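Local coordinates for protein dITP/XTP pyrophosphatase (Staphylococcus aureus, PDB 4BNQ) that probably hydrolyses the non-canonical purine nucleotides XTP, dITP and ITP to their monophosphates and diphosphate with magnesium, cleansing the nucleotide pool, at residues N15-I20 with I65-G70; I154-V157 with K162-A165. One frame throughout, in Å; residues are numbered along the deposited sequence.

Contact 1: residues N15-I20 with I65-G70; sequences NDFKVI and IADDSG
Phe17 alone carries the helix side of this contact, setting its ring against Asp67 and Ile65 of the strand segment. No hydrogen bond crosses between 15-20 and 65-70, and even the nearest alpha carbons, Phe17 CA and Asp67 CA, are 10.2 Å apart, so a single aromatic side chain bridges helix and sheet. Ahead of it on the helix, Asp16 does not reach the strand; its OD2 makes salt bridges to Lys172 and Arg178. Phe17 follows, with CG anti to the carbonyl carbon (chi1 -80°), a setting that aims the ring across at the sheet. Its tip meets the side of Asp67: CZ of Phe17 lies 4.0 Å from CB of Asp67, which sits at the ring edge and in its plane. The carboxylate is turned steeply to the ring, the two planes 80° apart, and OD2 of Asp67 comes obliquely to within 3.4 Å of Phe17 CZ. One corner of the ring further along, Phe17 CE1 rests 4.4 Å from Ile65 CD1 in plain apolar contact. At the end of the segment Ile20 turns to Ile182 of helix 177-191, which Phe17 touches as well.

Backed by the ring, the buried Asp67 is gripped at both oxygens. OD1 of Asp67 accepts from Ser69 OG at 2.6 Å, on its syn side and 20° out of the carboxylate plane, and also pairs with Lys13, while OD2 pairs with Arg178. Partners on both oxygens hold the carboxylate in its rotation. Lys13, Ser69 and Arg178 are predicted to bind substrate, and neighbouring Asp68 is the predicted proton acceptor and magnesium ligand, consistent with a charged cluster beside the nucleotide site of the Ham1 family.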
# COMPACT_ATOMS: atom_id res chain seq x y z
N ASN A 15 18.69 7.45 -3.29
CA ASN A 15 19.11 6.25 -2.59
C ASN A 15 17.97 5.26 -2.38
O ASN A 15 18.13 4.07 -2.62
CB ASN A 15 19.76 6.61 -1.26
CG ASN A 15 21.01 7.47 -1.43
OD1 ASN A 15 21.72 7.35 -2.45
ND2 ASN A 15 21.28 8.34 -0.45
N ASP A 16 16.82 5.75 -1.93
CA ASP A 16 15.67 4.87 -1.71
C ASP A 16 15.25 4.25 -3.02
O ASP A 16 14.87 3.09 -3.07
CB ASP A 16 14.46 5.65 -1.20
CG ASP A 16 14.55 6.00 0.25
OD1 ASP A 16 15.58 5.68 0.89
OD2 ASP A 16 13.59 6.62 0.76
N PHE A 17 15.29 5.04 -4.08
CA PHE A 17 14.83 4.56 -5.36
C PHE A 17 15.75 3.46 -5.88
O PHE A 17 15.29 2.55 -6.57
CB PHE A 17 14.71 5.69 -6.37
CG PHE A 17 13.46 6.51 -6.21
CD1 PHE A 17 12.21 5.92 -6.38
CD2 PHE A 17 13.51 7.85 -5.87
CE1 PHE A 17 11.03 6.66 -6.22
CE2 PHE A 17 12.34 8.59 -5.71
CZ PHE A 17 11.10 8.00 -5.89
N LYS A 18 17.03 3.54 -5.53
CA LYS A 18 17.99 2.53 -5.97
C LYS A 18 17.70 1.18 -5.31
O LYS A 18 17.77 0.15 -5.97
CB LYS A 18 19.44 2.98 -5.74
CG LYS A 18 19.90 3.99 -6.79
CD LYS A 18 21.34 4.48 -6.55
CE LYS A 18 21.45 5.19 -5.23
NZ LYS A 18 22.82 5.76 -4.99
N VAL A 19 17.35 1.22 -4.02
CA VAL A 19 16.90 0.03 -3.29
C VAL A 19 15.65 -0.58 -3.92
O VAL A 19 15.57 -1.79 -4.11
CB VAL A 19 16.58 0.37 -1.83
CG1 VAL A 19 15.97 -0.86 -1.11
CG2 VAL A 19 17.84 0.88 -1.12
N ILE A 20 14.70 0.27 -4.28
CA ILE A 20 13.39 -0.14 -4.80
C ILE A 20 13.40 -0.59 -6.27
O ILE A 20 12.53 -1.32 -6.70
CB ILE A 20 12.37 1.01 -4.60
CG1 ILE A 20 11.96 1.11 -3.14
CG2 ILE A 20 11.12 0.82 -5.42
CD1 ILE A 20 11.38 2.48 -2.81
N ILE A 65 10.50 10.26 -13.93
CA ILE A 65 9.59 10.35 -12.80
C ILE A 65 10.05 11.40 -11.80
O ILE A 65 11.24 11.68 -11.67
CB ILE A 65 9.41 9.02 -12.06
CG1 ILE A 65 10.73 8.57 -11.43
CG2 ILE A 65 8.86 7.96 -12.99
CD1 ILE A 65 10.58 7.31 -10.54
N ALA A 66 9.11 11.96 -11.08
CA ALA A 66 9.46 12.85 -9.99
C ALA A 66 8.69 12.42 -8.75
O ALA A 66 7.79 11.58 -8.83
CB ALA A 66 9.16 14.29 -10.35
N ASP A 67 9.07 13.01 -7.62
CA ASP A 67 8.58 12.60 -6.33
C ASP A 67 8.34 13.86 -5.50
O ASP A 67 9.21 14.73 -5.39
CB ASP A 67 9.65 11.71 -5.68
CG ASP A 67 9.34 11.35 -4.22
OD1 ASP A 67 9.03 12.24 -3.40
OD2 ASP A 67 9.45 10.16 -3.88
N ASP A 68 7.15 13.98 -4.93
CA ASP A 68 6.94 15.00 -3.91
C ASP A 68 6.29 14.37 -2.70
O ASP A 68 5.17 13.85 -2.79
CB ASP A 68 6.10 16.17 -4.44
CG ASP A 68 6.30 17.42 -3.61
OD1 ASP A 68 7.36 18.06 -3.73
OD2 ASP A 68 5.40 17.79 -2.82
N SER A 69 7.00 14.40 -1.58
CA SER A 69 6.59 13.68 -0.39
C SER A 69 6.58 14.61 0.81
O SER A 69 7.20 15.67 0.79
CB SER A 69 7.57 12.54 -0.11
OG SER A 69 7.70 11.65 -1.20
N GLY A 70 5.89 14.21 1.87
CA GLY A 70 5.86 14.99 3.08
C GLY A 70 5.27 14.24 4.26
O GLY A 70 4.89 13.06 4.16

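Contact 2: residues I154-V157 with K162-A165; sequences IFYV and KTMA
Val157 N donates to Lys162 O across a short antiparallel ladder, the N to O distance being 2.6 Å and the N-H...O angle 166°. The return bond of this hydrogen-bonded pair, Lys162 N to Val157 O, is weak at 3.5 Å. Next comes the non-hydrogen-bonded pair Tyr156 and Thr163, whose CA atoms are pressed to 3.8 Å. Beyond it Phe155 O accepts a hydrogen bond from Met164 N at 2.8 Å and is also approached by Thr163 CA, 3.0 Å from the same oxygen, in a CA-H...O contact. The second strand thus stays tied to the first while it turns into the 3-10 segment at Met164.

Side chains add to the backbone ladder. Beside Val157, the chain of Met164 is bent at chi2 (59°) and again at chi3 (103°), which carries its methyl alongside the Phe155 ring; Met164 CE is 4.0 Å from Phe155 CD2 and the two groups point the same way. SD of Met164 is 4.3 Å from Val157 CG2. Where Tyr156 and Thr163 project, the tyrosine ring meets the backbone of Lys162 obliquely, its CE1 3.7 Å from Lys162 N.

Residues farther out fix these groups. Tyr156 OH is hydrogen-bonded to Asp161 OD1 and Thr163 OG1 to the carbonyl of Tyr144, while the Phe155 ring stacks on that of Phe115. Met164 is also flanked by Asp152 and Lys172, both predicted to bind substrate.

Chemically, then, the hairpin is unevenly fastened: the bond to Lys162 O is short, that to Phe155 O of ordinary length and that to Val157 O weak. Around Met164 the contacts to Phe155 and Val157 are apolar, whereas the hydroxyls of Tyr156 and Thr163 are satisfied by partners beyond the two segments.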
# COMPACT_ATOMS: atom_id res chain seq x y z
N ILE A 154 12.47 10.64 13.50
CA ILE A 154 11.40 10.83 14.48
C ILE A 154 10.10 10.17 14.04
O ILE A 154 9.07 10.33 14.69
CB ILE A 154 11.13 12.32 14.78
CG1 ILE A 154 10.50 13.00 13.57
CG2 ILE A 154 12.41 13.02 15.19
CD1 ILE A 154 10.13 14.47 13.81
N PHE A 155 10.13 9.46 12.92
CA PHE A 155 8.93 8.78 12.47
C PHE A 155 8.92 7.31 12.95
O PHE A 155 9.53 6.43 12.33
CB PHE A 155 8.78 8.86 10.95
CG PHE A 155 7.41 8.47 10.45
CD1 PHE A 155 6.41 9.43 10.31
CD2 PHE A 155 7.12 7.16 10.12
CE1 PHE A 155 5.14 9.07 9.86
CE2 PHE A 155 5.85 6.80 9.66
CZ PHE A 155 4.86 7.76 9.53
N TYR A 156 8.21 7.07 14.05
CA TYR A 156 8.15 5.78 14.70
C TYR A 156 7.09 4.93 14.01
O TYR A 156 5.97 5.40 13.78
CB TYR A 156 7.83 5.96 16.19
CG TYR A 156 7.62 4.68 16.95
CD1 TYR A 156 8.69 3.93 17.39
CD2 TYR A 156 6.34 4.23 17.23
CE1 TYR A 156 8.50 2.74 18.08
CE2 TYR A 156 6.13 3.04 17.93
CZ TYR A 156 7.21 2.30 18.34
OH TYR A 156 7.02 1.14 19.04
N VAL A 157 7.46 3.71 13.66
CA VAL A 157 6.54 2.82 12.96
C VAL A 157 6.13 1.68 13.90
O VAL A 157 6.91 0.74 14.08
CB VAL A 157 7.20 2.22 11.70
CG1 VAL A 157 6.20 1.36 10.94
CG2 VAL A 157 7.74 3.33 10.79
N LYS A 162 10.03 0.54 15.54
CA LYS A 162 11.25 1.25 15.17
C LYS A 162 10.91 2.55 14.46
O LYS A 162 9.82 2.68 13.90
CB LYS A 162 12.14 0.38 14.26
CG LYS A 162 12.88 -0.75 14.97
CD LYS A 162 13.88 -1.41 14.04
CE LYS A 162 14.27 -2.81 14.51
NZ LYS A 162 14.63 -2.81 15.95
N THR A 163 11.83 3.51 14.48
CA THR A 163 11.66 4.68 13.61
C THR A 163 12.18 4.34 12.22
O THR A 163 13.00 3.44 12.07
CB THR A 163 12.41 5.92 14.11
OG1 THR A 163 13.82 5.70 14.01
CG2 THR A 163 12.02 6.28 15.55
N MET A 164 11.73 5.09 11.23
CA MET A 164 12.16 4.92 9.86
C MET A 164 13.70 4.95 9.80
O MET A 164 14.29 4.12 9.12
CB MET A 164 11.52 6.02 8.99
CG MET A 164 11.16 5.62 7.55
SD MET A 164 10.02 4.24 7.30
CE MET A 164 8.54 5.17 6.91
N ALA A 165 14.36 5.83 10.56
CA ALA A 165 15.84 5.89 10.52
C ALA A 165 16.53 4.70 11.18
O ALA A 165 17.74 4.48 11.03
CB ALA A 165 16.36 7.19 11.11

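How the contacts relate
Contacts 1 and 2 follow one another along the chain and reach the same antiparallel sheet, 64-73 near one side and the 155-157/162-163 hairpin at the other, with 112-123 and 126-139 between. Their centres are 18 Å apart and their nearest atoms about 7 Å, so they do not touch. Lys172, a predicted substrate ligand, connects them: it forms a salt bridge with Asp16, and its side chain lies about 4 Å (nearest atoms) from that of Met164. A bound phosphate ion, probably from the crystallisation liquor, lies about 5 Å (nearest atoms) from the Asp67 side chain, and that of Val157 is about 6 Å from a phosphate, consistent with both contacts bordering the predicted nucleotide pocket.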